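Local coordinates for farnesyltransferase, putative (Trypanosoma cruzi, PDB 3WCA), which probably catalyses the magnesium-dependent condensation of two farnesyl diphosphate molecules and the reduction, by NADPH or NADH, that yields squalene, at residues A[156-161]-A[200-205]; A[26-31]-A[57-62]; A[180-185]-A[271-276]. The protein carries 1 engineered substitution. One frame throughout, in Å; residues are numbered along the deposited sequence.

Contact 1. Residues A[156-161]-A[200-205]; sequences DYDLYC and LQKTNI. With FPS (S-[(2E,6E)-3,7,11-trimethyldodeca-2,6,10-trienyl] trihydrogen thiodiphosphate), chain E.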
loop_
_atom_site.group_PDB
_atom_site.type_symbol
_atom_site.label_atom_id
_atom_site.label_comp_id
_atom_site.label_asym_id
_atom_site.label_seq_id
_atom_site.Cartn_x
_atom_site.Cartn_y
_atom_site.Cartn_z
ATOM N N ASP A 156 -5.841 -10.539 -11.862
ATOM C CA ASP A 156 -4.606 -9.827 -12.177
ATOM C C ASP A 156 -4.440 -8.681 -11.168
ATOM O O ASP A 156 -3.372 -8.504 -10.592
ATOM C CB ASP A 156 -4.661 -9.213 -13.588
ATOM C CG ASP A 156 -4.533 -10.243 -14.710
ATOM O OD1 ASP A 156 -4.867 -9.875 -15.857
ATOM O OD2 ASP A 156 -4.095 -11.391 -14.471
ATOM N N TYR A 157 -5.506 -7.903 -10.982
ATOM C CA TYR A 157 -5.514 -6.761 -10.061
ATOM C C TYR A 157 -5.045 -7.224 -8.677
ATOM O O TYR A 157 -4.084 -6.692 -8.133
ATOM C CB TYR A 157 -6.934 -6.180 -10.003
ATOM C CG TYR A 157 -7.160 -4.957 -9.119
ATOM C CD1 TYR A 157 -6.258 -3.882 -9.103
ATOM C CD2 TYR A 157 -8.339 -4.829 -8.384
ATOM C CE1 TYR A 157 -6.542 -2.708 -8.380
ATOM C CE2 TYR A 157 -8.629 -3.668 -7.660
ATOM C CZ TYR A 157 -7.732 -2.611 -7.665
ATOM O OH TYR A 157 -8.057 -1.456 -6.974
ATOM N N ASP A 158 -5.722 -8.232 -8.131
ATOM C CA ASP A 158 -5.375 -8.797 -6.832
ATOM C C ASP A 158 -3.949 -9.324 -6.747
ATOM O O ASP A 158 -3.254 -9.085 -5.758
ATOM C CB ASP A 158 -6.339 -9.926 -6.480
ATOM C CG ASP A 158 -7.643 -9.412 -5.923
ATOM O OD1 ASP A 158 -8.013 -8.269 -6.241
ATOM O OD2 ASP A 158 -8.301 -10.149 -5.172
ATOM N N LEU A 159 -3.502 -10.043 -7.772
ATOM C CA LEU A 159 -2.153 -10.593 -7.740
ATOM C C LEU A 159 -1.101 -9.495 -7.792
ATOM O O LEU A 159 -0.098 -9.559 -7.079
ATOM C CB LEU A 159 -1.942 -11.600 -8.881
ATOM C CG LEU A 159 -0.583 -12.322 -8.924
ATOM C CD1 LEU A 159 -0.391 -13.158 -7.649
ATOM C CD2 LEU A 159 -0.503 -13.214 -10.192
ATOM N N TYR A 160 -1.321 -8.484 -8.627
ATOM C CA TYR A 160 -0.362 -7.387 -8.716
ATOM C C TYR A 160 -0.284 -6.644 -7.370
ATOM O O TYR A 160 0.798 -6.231 -6.949
ATOM C CB TYR A 160 -0.739 -6.400 -9.831
ATOM C CG TYR A 160 0.213 -5.226 -9.925
ATOM C CD1 TYR A 160 1.464 -5.362 -10.528
ATOM C CD2 TYR A 160 -0.112 -3.990 -9.353
ATOM C CE1 TYR A 160 2.373 -4.297 -10.555
ATOM C CE2 TYR A 160 0.785 -2.921 -9.372
ATOM C CZ TYR A 160 2.027 -3.081 -9.971
ATOM O OH TYR A 160 2.924 -2.035 -9.978
ATOM N N CYS A 161 -1.431 -6.471 -6.715
ATOM C CA CYS A 161 -1.470 -5.802 -5.423
ATOM C C CYS A 161 -0.697 -6.641 -4.419
ATOM O O CYS A 161 -0.017 -6.106 -3.539
ATOM C CB CYS A 161 -2.919 -5.603 -4.944
ATOM S SG CYS A 161 -3.797 -4.274 -5.823
ATOM N N LEU A 200 -4.688 -1.036 1.505
ATOM C CA LEU A 200 -3.942 0.200 1.331
ATOM C C LEU A 200 -3.636 0.472 -0.138
ATOM O O LEU A 200 -3.863 1.575 -0.630
ATOM C CB LEU A 200 -2.609 0.175 2.107
ATOM C CG LEU A 200 -2.599 -0.040 3.629
ATOM C CD1 LEU A 200 -1.183 0.258 4.170
ATOM C CD2 LEU A 200 -3.622 0.876 4.295
ATOM N N GLN A 201 -3.121 -0.536 -0.836
ATOM C CA GLN A 201 -2.752 -0.353 -2.222
ATOM C C GLN A 201 -3.970 0.014 -3.064
ATOM O O GLN A 201 -3.905 0.931 -3.862
ATOM C CB GLN A 201 -2.074 -1.620 -2.770
ATOM C CG GLN A 201 -1.461 -1.462 -4.171
ATOM C CD GLN A 201 -0.378 -0.384 -4.238
ATOM O OE1 GLN A 201 0.486 -0.302 -3.370
ATOM N NE2 GLN A 201 -0.417 0.436 -5.280
ATOM N N LYS A 202 -5.078 -0.683 -2.863
ATOM C CA LYS A 202 -6.276 -0.415 -3.648
ATOM C C LYS A 202 -6.859 0.975 -3.406
ATOM O O LYS A 202 -7.304 1.631 -4.351
ATOM C CB LYS A 202 -7.332 -1.502 -3.396
ATOM C CG LYS A 202 -6.941 -2.860 -3.981
ATOM C CD LYS A 202 -8.107 -3.838 -3.978
ATOM C CE LYS A 202 -7.701 -5.195 -4.539
ATOM N NZ LYS A 202 -8.833 -6.174 -4.528
ATOM N N THR A 203 -6.856 1.435 -2.157
ATOM C CA THR A 203 -7.386 2.761 -1.869
ATOM C C THR A 203 -6.515 3.789 -2.578
ATOM O O THR A 203 -7.021 4.772 -3.107
ATOM C CB THR A 203 -7.431 3.042 -0.358
ATOM O OG1 THR A 203 -8.253 2.053 0.278
ATOM C CG2 THR A 203 -8.043 4.412 -0.085
ATOM N N ASN A 204 -5.208 3.556 -2.629
ATOM C CA ASN A 204 -4.360 4.514 -3.312
ATOM C C ASN A 204 -4.586 4.450 -4.816
ATOM O O ASN A 204 -4.656 5.478 -5.468
ATOM C CB ASN A 204 -2.882 4.282 -2.989
ATOM C CG ASN A 204 -2.537 4.620 -1.538
ATOM O OD1 ASN A 204 -3.292 5.304 -0.845
ATOM N ND2 ASN A 204 -1.388 4.146 -1.083
ATOM N N ILE A 205 -4.701 3.246 -5.369
ATOM C CA ILE A 205 -4.925 3.101 -6.808
ATOM C C ILE A 205 -6.224 3.811 -7.215
ATOM O O ILE A 205 -6.299 4.453 -8.276
ATOM C CB ILE A 205 -4.967 1.595 -7.214
ATOM C CG1 ILE A 205 -3.534 1.071 -7.360
ATOM C CG2 ILE A 205 -5.732 1.407 -8.536
ATOM C CD1 ILE A 205 -3.432 -0.442 -7.583
HETATM C C1 FPS E . 2.891 3.549 -1.307
HETATM S S1 FPS E . 4.428 4.389 -0.681
HETATM C C2 FPS E . 2.835 2.084 -0.775
HETATM C C3 FPS E . 1.752 1.313 -0.366
HETATM C C4 FPS E . 0.314 1.781 -0.370
HETATM C C5 FPS E . 2.051 -0.084 0.128
HETATM C C6 FPS E . 2.695 -0.232 1.542
HETATM C C7 FPS E . 2.040 -1.429 2.196
HETATM C C8 FPS E . 2.024 -1.730 3.503
HETATM C C10 FPS E . 1.287 -3.026 3.893
HETATM C C9 FPS E . 2.688 -0.869 4.585
HETATM C C11 FPS E . 0.708 -2.963 5.287
HETATM C C12 FPS E . 0.462 -4.366 5.779
HETATM C C13 FPS E . 0.557 -4.776 7.064
HETATM C C14 FPS E . 0.939 -3.852 8.229
HETATM C C15 FPS E . 0.262 -6.243 7.362
HETATM P PA FPS E . 3.968 5.616 0.922
HETATM O O1A FPS E . 3.184 4.810 1.995
HETATM O O2A FPS E . 5.273 6.110 1.493
HETATM O O3A FPS E . 3.277 7.092 0.531
HETATM P PB FPS E . 1.985 7.602 -0.437
HETATM O O1B FPS E . 1.118 8.665 0.301
HETATM O O2B FPS E . 2.560 8.298 -1.723
HETATM O O3B FPS E . 1.017 6.383 -0.737
#
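K202 reaches from helix 191-207 past the ring of Y157 to D158, and so ties two helices of the all-helical isoprenoid synthase fold together in the protein interior. The short helical segments 156-161 and 200-205 cross at 115°, their axes 10.7 Å apart, and the long lysine spans much of that gap. Its CB passes beside Y157 OH, and its CG lies 3.5 Å from Y157 OH. The same CG also touches C161 SG. Next, CD moves on to Y157 CE2, and CE stands 3.6 Å from Y157 CE2, approaching the ring obliquely. From CG onward the chain is fully extended, chi2 to chi4 all close to 180°, which carries NZ past the aromatic ring to D158. There K202 NZ donates a salt-bridge hydrogen bond to D158 OD1 at 2.8 Å, arriving from above the carboxylate plane. D256 and H260 also bind the ammonium group, so a buried charge has two carboxylates and a histidine nitrogen around it. The Y157 ring is held from another direction by I205, whose CD1 lies near the ring plane, 3.9 Å from Y157 CE1. Q201 faces both ways: its CG packs on C161 SG, while the bend at chi2 (60°) turns the amide toward the farnesyl chain. L200, Q201 and N204 all line that ligand pocket, so the helix that K202 ties to D158 also carries contacts to the substrate analogue. Among these, Q201 OE1 lies 3.6 Å from C3 of the thiodiphosphate ligand.

Contact 2. Residues A[26-31]-A[57-62]; sequences EDLRFC and VCIFYL
C31 meets I59 and L62 at the heart of an apolar helix-helix contact, with no hydrogen bond passing between segments 26-31 and 57-62. The two helical segments run at 60° to each other with axes 10.5 Å apart, a spacing that side chains of modest size can bridge. Packing is tightest around C31, whose side chain sets out toward the other helix. There L62 CD1 is wedged against the cysteine's side chain and backbone together: L62 CD1 is 3.6 Å from C31 CB and 3.3 Å from C31 O. With CG anti to its carbonyl carbon (chi1 -69°) and chi2 at 173°, L62 extends CD1 toward C31. C31 SG also lies alongside L62 CD1 and meets I59 CD1, though the modelled spacing of that second pair is too short to be taken at face value. C58 brings a second sulfur to the interface, its SG 4.0 Å from C31 CB, but the two cysteines meet through sulfur and carbon and form no disulfide.

Toward the start of helix 26-38 the packing thins. L28, partly exposed, sends only CD2 across, 4.1 Å from I59 CD1, and the two side chains cross at about a right angle. Beyond it R29 turns outward to the surface. The contact fastens the first helix of the modelled chain onto helix 51-72, which carries Y61 of the ligand pocket and, farther along, the magnesium ligands D68, E71 and D72. Helix 115-122 packs on L28 and I59 through A120, while helix 154-179 covers V57 and F60 of helix 51-72.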
loop_
_atom_site.group_PDB
_atom_site.type_symbol
_atom_site.label_atom_id
_atom_site.label_comp_id
_atom_site.label_asym_id
_atom_site.label_seq_id
_atom_site.Cartn_x
_atom_site.Cartn_y
_atom_site.Cartn_z
ATOM N N GLU A 26 26.138 6.542 10.627
ATOM C CA GLU A 26 25.824 7.481 9.554
ATOM C C GLU A 26 24.977 6.808 8.479
ATOM O O GLU A 26 24.173 7.462 7.812
ATOM C CB GLU A 26 27.114 8.031 8.929
ATOM C CG GLU A 26 26.912 8.723 7.576
ATOM C CD GLU A 26 28.190 9.348 7.026
ATOM O OE1 GLU A 26 29.246 8.676 7.042
ATOM O OE2 GLU A 26 28.134 10.511 6.563
ATOM N N ASP A 27 25.162 5.501 8.317
ATOM C CA ASP A 27 24.409 4.750 7.321
ATOM C C ASP A 27 22.926 4.756 7.673
ATOM O O ASP A 27 22.084 5.038 6.820
ATOM C CB ASP A 27 24.922 3.308 7.227
ATOM C CG ASP A 27 26.375 3.232 6.791
ATOM O OD1 ASP A 27 26.731 3.874 5.779
ATOM O OD2 ASP A 27 27.159 2.525 7.459
ATOM N N LEU A 28 22.607 4.445 8.926
ATOM C CA LEU A 28 21.219 4.449 9.364
ATOM C C LEU A 28 20.630 5.844 9.213
ATOM O O LEU A 28 19.497 5.999 8.766
ATOM C CB LEU A 28 21.099 3.996 10.819
ATOM C CG LEU A 28 20.931 2.493 11.039
ATOM C CD1 LEU A 28 20.694 2.212 12.518
ATOM C CD2 LEU A 28 19.754 1.989 10.214
ATOM N N ARG A 29 21.403 6.863 9.573
ATOM C CA ARG A 29 20.915 8.233 9.464
ATOM C C ARG A 29 20.541 8.594 8.032
ATOM O O ARG A 29 19.524 9.248 7.797
ATOM C CB ARG A 29 21.954 9.219 10.009
ATOM C CG ARG A 29 22.013 9.235 11.537
ATOM C CD ARG A 29 23.036 10.242 12.060
ATOM N NE ARG A 29 23.025 10.306 13.521
ATOM C CZ ARG A 29 22.077 10.904 14.242
ATOM N NH1 ARG A 29 21.054 11.504 13.643
ATOM N NH2 ARG A 29 22.144 10.888 15.566
ATOM N N PHE A 30 21.361 8.169 7.075
ATOM C CA PHE A 30 21.076 8.446 5.678
ATOM C C PHE A 30 19.768 7.748 5.336
ATOM O O PHE A 30 18.882 8.325 4.700
ATOM C CB PHE A 30 22.181 7.898 4.780
ATOM C CG PHE A 30 21.821 7.902 3.317
ATOM C CD1 PHE A 30 22.052 9.025 2.532
ATOM C CD2 PHE A 30 21.208 6.793 2.738
ATOM C CE1 PHE A 30 21.679 9.044 1.194
ATOM C CE2 PHE A 30 20.828 6.801 1.401
ATOM C CZ PHE A 30 21.062 7.923 0.628
ATOM N N CYS A 31 19.662 6.490 5.751
ATOM C CA CYS A 31 18.464 5.701 5.498
ATOM C C CYS A 31 17.208 6.445 5.940
ATOM O O CYS A 31 16.265 6.605 5.167
ATOM C CB CYS A 31 18.554 4.361 6.228
ATOM S SG CYS A 31 19.651 3.156 5.445
ATOM N N VAL A 57 12.511 -2.214 9.713
ATOM C CA VAL A 57 11.422 -1.804 8.836
ATOM C C VAL A 57 11.861 -0.667 7.909
ATOM O O VAL A 57 11.483 -0.636 6.735
ATOM C CB VAL A 57 10.187 -1.392 9.656
ATOM C CG1 VAL A 57 9.182 -0.663 8.785
ATOM C CG2 VAL A 57 9.548 -2.628 10.247
ATOM N N CYS A 58 12.672 0.257 8.415
ATOM C CA CYS A 58 13.139 1.352 7.571
ATOM C C CYS A 58 14.003 0.863 6.404
ATOM O O CYS A 58 13.887 1.357 5.278
ATOM C CB CYS A 58 13.942 2.358 8.384
ATOM S SG CYS A 58 14.753 3.564 7.347
ATOM N N ILE A 59 14.880 -0.096 6.685
ATOM C CA ILE A 59 15.756 -0.653 5.659
ATOM C C ILE A 59 14.944 -1.491 4.675
ATOM O O ILE A 59 15.210 -1.490 3.473
ATOM C CB ILE A 59 16.851 -1.537 6.292
ATOM C CG1 ILE A 59 17.674 -0.705 7.266
ATOM C CG2 ILE A 59 17.743 -2.138 5.202
ATOM C CD1 ILE A 59 18.157 0.611 6.670
ATOM N N PHE A 60 13.971 -2.219 5.216
ATOM C CA PHE A 60 13.070 -3.055 4.439
ATOM C C PHE A 60 12.353 -2.192 3.402
ATOM O O PHE A 60 12.276 -2.540 2.217
ATOM C CB PHE A 60 12.050 -3.691 5.383
ATOM C CG PHE A 60 10.977 -4.478 4.694
ATOM C CD1 PHE A 60 11.283 -5.305 3.610
ATOM C CD2 PHE A 60 9.673 -4.482 5.198
ATOM C CE1 PHE A 60 10.305 -6.138 3.044
ATOM C CE2 PHE A 60 8.691 -5.306 4.644
ATOM C CZ PHE A 60 9.011 -6.145 3.560
ATOM N N TYR A 61 11.835 -1.058 3.868
ATOM C CA TYR A 61 11.124 -0.119 3.018
ATOM C C TYR A 61 12.007 0.474 1.930
ATOM O O TYR A 61 11.564 0.645 0.799
ATOM C CB TYR A 61 10.536 1.014 3.863
ATOM C CG TYR A 61 9.959 2.143 3.043
ATOM C CD1 TYR A 61 8.623 2.137 2.643
ATOM C CD2 TYR A 61 10.769 3.200 2.626
ATOM C CE1 TYR A 61 8.105 3.159 1.841
ATOM C CE2 TYR A 61 10.268 4.221 1.823
ATOM C CZ TYR A 61 8.938 4.196 1.432
ATOM O OH TYR A 61 8.470 5.200 0.611
ATOM N N LEU A 62 13.248 0.803 2.257
ATOM C CA LEU A 62 14.121 1.398 1.254
ATOM C C LEU A 62 14.521 0.392 0.175
ATOM O O LEU A 62 14.648 0.741 -0.999
ATOM C CB LEU A 62 15.348 2.009 1.921
ATOM C CG LEU A 62 15.045 3.256 2.770
ATOM C CD1 LEU A 62 16.304 3.698 3.526
ATOM C CD2 LEU A 62 14.553 4.380 1.862
#

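Contact 3. Residues A[180-185]-A[271-276]; sequences GLEDVR and LRDPSV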
loop_
_atom_site.group_PDB
_atom_site.type_symbol
_atom_site.label_atom_id
_atom_site.label_comp_id
_atom_site.label_asym_id
_atom_site.label_seq_id
_atom_site.Cartn_x
_atom_site.Cartn_y
_atom_site.Cartn_z
ATOM N N GLY A 180 9.867 -10.769 18.322
ATOM C CA GLY A 180 9.391 -11.231 19.610
ATOM C C GLY A 180 8.219 -10.395 20.106
ATOM O O GLY A 180 7.445 -10.846 20.961
ATOM N N LEU A 181 8.078 -9.181 19.562
ATOM C CA LEU A 181 7.003 -8.268 19.951
ATOM C C LEU A 181 5.611 -8.871 19.793
ATOM O O LEU A 181 4.722 -8.579 20.587
ATOM C CB LEU A 181 7.093 -6.956 19.157
ATOM C CG LEU A 181 8.276 -6.035 19.481
ATOM C CD1 LEU A 181 8.197 -4.765 18.645
ATOM C CD2 LEU A 181 8.261 -5.690 20.969
ATOM N N GLU A 182 5.410 -9.692 18.767
ATOM C CA GLU A 182 4.107 -10.333 18.570
ATOM C C GLU A 182 4.299 -11.844 18.683
ATOM O O GLU A 182 5.413 -12.349 18.548
ATOM C CB GLU A 182 3.515 -10.002 17.192
ATOM C CG GLU A 182 3.143 -8.536 16.950
ATOM C CD GLU A 182 2.073 -8.007 17.881
ATOM O OE1 GLU A 182 1.166 -8.767 18.265
ATOM O OE2 GLU A 182 2.123 -6.807 18.218
ATOM N N ASP A 183 3.210 -12.567 18.918
ATOM C CA ASP A 183 3.281 -14.016 19.063
ATOM C C ASP A 183 3.521 -14.750 17.739
ATOM O O ASP A 183 2.998 -14.360 16.696
ATOM C CB ASP A 183 1.996 -14.524 19.717
ATOM C CG ASP A 183 2.000 -16.018 19.914
ATOM O OD1 ASP A 183 2.940 -16.533 20.567
ATOM O OD2 ASP A 183 1.064 -16.674 19.415
ATOM N N VAL A 184 4.305 -15.825 17.799
ATOM C CA VAL A 184 4.637 -16.626 16.618
ATOM C C VAL A 184 3.407 -17.091 15.843
ATOM O O VAL A 184 3.488 -17.421 14.661
ATOM C CB VAL A 184 5.455 -17.886 17.002
ATOM C CG1 VAL A 184 5.975 -18.575 15.739
ATOM C CG2 VAL A 184 6.604 -17.509 17.926
ATOM N N ARG A 185 2.264 -17.122 16.510
ATOM C CA ARG A 185 1.034 -17.562 15.861
ATOM C C ARG A 185 0.619 -16.601 14.735
ATOM O O ARG A 185 -0.077 -16.987 13.798
ATOM C CB ARG A 185 -0.085 -17.645 16.898
ATOM C CG ARG A 185 -1.172 -18.672 16.595
ATOM C CD ARG A 185 -0.990 -19.969 17.404
ATOM N NE ARG A 185 -0.376 -21.062 16.645
ATOM C CZ ARG A 185 0.930 -21.200 16.430
ATOM N NH1 ARG A 185 1.786 -20.313 16.916
ATOM N NH2 ARG A 185 1.384 -22.228 15.723
ATOM N N LEU A 271 -3.184 -8.124 17.098
ATOM C CA LEU A 271 -1.935 -7.511 17.561
ATOM C C LEU A 271 -1.965 -7.235 19.070
ATOM O O LEU A 271 -2.979 -6.783 19.601
ATOM C CB LEU A 271 -1.678 -6.209 16.801
ATOM C CG LEU A 271 -1.507 -6.282 15.278
ATOM C CD1 LEU A 271 -1.196 -4.883 14.770
ATOM C CD2 LEU A 271 -0.373 -7.260 14.887
ATOM N N ARG A 272 -0.851 -7.490 19.758
ATOM C CA ARG A 272 -0.799 -7.279 21.206
ATOM C C ARG A 272 0.136 -6.151 21.623
ATOM O O ARG A 272 -0.061 -5.536 22.666
ATOM C CB ARG A 272 -0.369 -8.569 21.917
ATOM C CG ARG A 272 1.116 -8.869 21.778
ATOM C CD ARG A 272 1.506 -10.207 22.413
ATOM N NE ARG A 272 2.926 -10.485 22.210
ATOM C CZ ARG A 272 3.515 -11.650 22.461
ATOM N NH1 ARG A 272 2.809 -12.668 22.935
ATOM N NH2 ARG A 272 4.816 -11.796 22.231
ATOM N N ASP A 273 1.151 -5.882 20.812
ATOM C CA ASP A 273 2.108 -4.837 21.136
ATOM C C ASP A 273 1.625 -3.467 20.673
ATOM O O ASP A 273 1.236 -3.297 19.519
ATOM C CB ASP A 273 3.466 -5.153 20.513
ATOM C CG ASP A 273 4.527 -4.147 20.913
ATOM O OD1 ASP A 273 4.676 -3.109 20.224
ATOM O OD2 ASP A 273 5.203 -4.388 21.938
ATOM N N PRO A 274 1.640 -2.473 21.573
ATOM C CA PRO A 274 1.194 -1.110 21.258
ATOM C C PRO A 274 1.946 -0.370 20.160
ATOM O O PRO A 274 1.340 0.397 19.426
ATOM C CB PRO A 274 1.250 -0.394 22.616
ATOM C CG PRO A 274 2.231 -1.215 23.431
ATOM C CD PRO A 274 1.903 -2.627 23.017
ATOM N N SER A 275 3.253 -0.574 20.048
ATOM C CA SER A 275 4.011 0.087 18.988
ATOM C C SER A 275 3.624 -0.525 17.647
ATOM O O SER A 275 3.346 0.193 16.688
ATOM C CB SER A 275 5.523 -0.082 19.189
ATOM O OG SER A 275 5.982 0.679 20.291
ATOM N N VAL A 276 3.620 -1.856 17.596
ATOM C CA VAL A 276 3.278 -2.585 16.388
ATOM C C VAL A 276 1.849 -2.234 16.009
ATOM O O VAL A 276 1.550 -1.999 14.843
ATOM C CB VAL A 276 3.394 -4.125 16.591
ATOM C CG1 VAL A 276 2.775 -4.867 15.390
ATOM C CG2 VAL A 276 4.874 -4.530 16.756
#
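Both carboxylate oxygens of E182 take backbone N-H groups from the turn leading into helix 274-294. R272 N donates to E182 OE1 at 2.8 Å, in a nearly straight bond (166°) that uses the syn lone pair. D273 N reaches E182 OE2 at 2.9 Å, also on the syn side but tilted from the carboxylate plane. Two consecutive amides therefore fix the rotation of this buried acid, which may be further stabilised as an anion by nearby R272. The arginine answers in the other direction: R272 NE binds L181 O at 3.1 Å, lying above the carbonyl plane, and NH2 makes a weaker bond to G180 O. Chi1 of 75° places R272 CG between the backbone N and the carbonyl carbon, and from there the extended chain lays its guanidinium across loop 180-185, with D183 N above the centre of one face. Outside this polar core, L181 CD1 packs on V276 CG2 (3.8 Å), while its CD2 touches D273 OD2. V276 CB also closes on E182 OE2, and M53 of helix 51-72 adjoins both L181 and V276. D273 completes the join as a helix N-cap: its OD1 accepts from V276 N at 3.1 Å through the anti lone pair and, weakly, from S275 N. Reciprocal side-chain-to-backbone bonding thus joins the loop after helix 154-179 to the capped start of helix 274-294.

The three contacts brace different parts of a single all-helical domain. Contact 2 closes first along the chain, whereas contacts 1 and 3 interleave: helix 154-179 runs from contact 1 to the loop of contact 3. Contact 1 lies deepest, its centre about 8 Å from that of the chain; the centres of contacts 2 and 3 lie about 19 and 21 Å out. Their centres are 22 to 26 Å apart and none touches another. Helix 274-294 runs from contact 3 to pack on L200 and T203, and helix 51-72 carries contact 2 and, through M53, adjoins contact 3, so helices secured at well-separated points frame the farnesyl pocket and its magnesium site.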